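Local coordinates for protein proto-oncogene vav (Homo sapiens, PDB 6NEW) that probably acts as a guanine nucleotide exchange factor that switches on Rho-family GTPases such as Rac through its RhoGEF domain, at residues 310-315 against 332-337. Sequence-based numbering, arbitrary orientation.
Sequences NKKWSH and FKTREL
F332 and H315 form an antiparallel hydrogen-bonded pair in which F332 N donates to H315 O at 2.8 Å, nearly straight and in the carbonyl plane. The F332 ring also stacks on W341. One residue on, K333 brings CG over one face of the W313 indole, 3.6 Å from the centroid of the five-membered ring in a CH-pi contact; K256 adds a cation-pi contact. K333 O receives W313 N at 3.1 Å, and H315 ND1 adds a weak bond at 3.4 Å. W313 is the third residue of a type II beta turn from K311 to S314, in which K311 O accepts from both N and OG of S314. Here strand 327-332, the last of the PH domain in sequence, passes into its C-terminal helix 335-352. T334 is the N-cap of that helix: OG1, set between the backbone N and the carbonyl carbon (chi1 67°), accepts from L337 N. T334 C lies 3.3 Å above the H315 ring plane, toward the rim, while R335 N sits over the ring centre and S314 OG over the opposite face. R335 CB packs 3.7 Å from H315 CD2. H315 NE2 donates to N310 OD1 at 2.8 Å, from above the amide carbonyl plane; with the weak ND1 bond, this limits the imidazole's rotation. A water bridges N310 OD1 to R335 NH1, donating weakly to the former and accepting from the latter at 2.9 Å.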
# COMPACT_ATOMS: atom_id res chain seq x y z
N ASN A 310 3.26 35.49 19.81
CA ASN A 310 3.50 34.88 18.49
C ASN A 310 4.87 35.27 17.92
O ASN A 310 5.00 35.60 16.74
CB ASN A 310 2.35 35.18 17.53
CG ASN A 310 2.21 34.23 16.37
OD1 ASN A 310 2.20 33.00 16.52
ND2 ASN A 310 2.02 34.78 15.19
N LYS A 311 5.89 35.26 18.79
CA LYS A 311 7.28 35.54 18.45
C LYS A 311 7.88 34.23 17.96
O LYS A 311 7.54 33.17 18.49
CB LYS A 311 8.04 36.09 19.69
CG LYS A 311 7.51 37.42 20.25
CD LYS A 311 7.96 38.65 19.45
CE LYS A 311 7.19 39.90 19.81
NZ LYS A 311 5.94 40.04 19.02
N LYS A 312 8.73 34.28 16.92
CA LYS A 312 9.35 33.08 16.34
C LYS A 312 10.14 32.28 17.36
O LYS A 312 10.78 32.88 18.22
CB LYS A 312 10.17 33.41 15.09
CG LYS A 312 9.28 33.37 13.85
CD LYS A 312 9.81 34.09 12.63
CE LYS A 312 8.68 34.48 11.69
NZ LYS A 312 8.15 33.32 10.92
N TRP A 313 9.98 30.93 17.34
CA TRP A 313 10.62 29.96 18.25
C TRP A 313 9.99 29.89 19.67
O TRP A 313 10.57 29.27 20.56
CB TRP A 313 12.15 30.16 18.34
CG TRP A 313 12.90 29.77 17.10
CD1 TRP A 313 13.62 30.60 16.28
CD2 TRP A 313 13.05 28.45 16.57
NE1 TRP A 313 14.20 29.87 15.27
CE2 TRP A 313 13.87 28.55 15.42
CE3 TRP A 313 12.57 27.19 16.95
CZ2 TRP A 313 14.23 27.43 14.66
CZ3 TRP A 313 12.92 26.08 16.19
CH2 TRP A 313 13.73 26.21 15.06
N SER A 314 8.82 30.52 19.87
CA SER A 314 8.14 30.54 21.18
C SER A 314 7.02 29.49 21.26
O SER A 314 6.44 29.28 22.33
CB SER A 314 7.58 31.93 21.46
OG SER A 314 6.44 32.20 20.67
N HIS A 315 6.71 28.84 20.14
CA HIS A 315 5.64 27.86 20.06
C HIS A 315 6.08 26.50 20.59
O HIS A 315 6.89 25.81 19.97
CB HIS A 315 5.10 27.81 18.64
CG HIS A 315 4.81 29.17 18.10
ND1 HIS A 315 5.75 29.87 17.37
CD2 HIS A 315 3.72 29.96 18.28
CE1 HIS A 315 5.19 31.03 17.07
NE2 HIS A 315 3.98 31.13 17.62
N PHE A 332 9.01 25.14 18.23
CA PHE A 332 8.91 25.24 16.78
C PHE A 332 8.95 26.72 16.37
O PHE A 332 8.57 27.59 17.17
CB PHE A 332 7.65 24.49 16.28
CG PHE A 332 7.77 23.04 16.67
CD1 PHE A 332 8.56 22.17 15.93
CD2 PHE A 332 7.20 22.58 17.86
CE1 PHE A 332 8.75 20.86 16.35
CE2 PHE A 332 7.41 21.28 18.28
CZ PHE A 332 8.16 20.41 17.52
N LYS A 333 9.46 27.01 15.15
CA LYS A 333 9.60 28.38 14.67
C LYS A 333 8.26 29.09 14.53
O LYS A 333 8.15 30.23 14.95
CB LYS A 333 10.44 28.47 13.38
CG LYS A 333 11.25 29.75 13.30
CD LYS A 333 11.97 29.92 11.99
CE LYS A 333 12.98 31.04 12.11
NZ LYS A 333 13.22 31.72 10.81
N THR A 334 7.22 28.39 14.04
CA THR A 334 5.87 28.93 13.87
C THR A 334 4.81 28.16 14.65
O THR A 334 5.08 27.06 15.16
CB THR A 334 5.48 28.98 12.39
OG1 THR A 334 5.34 27.66 11.87
CG2 THR A 334 6.43 29.81 11.54
N ARG A 335 3.59 28.73 14.71
CA ARG A 335 2.41 28.17 15.36
C ARG A 335 1.89 27.00 14.51
O ARG A 335 1.45 26.01 15.07
CB ARG A 335 1.33 29.27 15.51
CG ARG A 335 -0.05 28.82 16.00
CD ARG A 335 -0.15 28.80 17.51
NE ARG A 335 -1.49 28.41 17.95
CZ ARG A 335 -2.50 29.25 18.16
NH1 ARG A 335 -2.34 30.56 17.98
NH2 ARG A 335 -3.69 28.79 18.54
N GLU A 336 1.96 27.14 13.16
CA GLU A 336 1.51 26.13 12.19
C GLU A 336 2.34 24.86 12.33
O GLU A 336 1.77 23.76 12.35
CB GLU A 336 1.59 26.66 10.74
CG GLU A 336 0.72 27.86 10.44
CD GLU A 336 1.35 29.20 10.77
OE1 GLU A 336 2.29 29.61 10.05
OE2 GLU A 336 0.91 29.85 11.75
N LEU A 337 3.67 25.01 12.46
CA LEU A 337 4.61 23.91 12.65
C LEU A 337 4.32 23.15 13.95
O LEU A 337 4.25 21.92 13.93
CB LEU A 337 6.06 24.43 12.64
CG LEU A 337 6.69 24.58 11.27
CD1 LEU A 337 7.92 25.49 11.33
CD2 LEU A 337 7.04 23.23 10.68
O HOH W 1 3.28 31.95 14.03
O HOH W 2 -0.70 32.65 16.89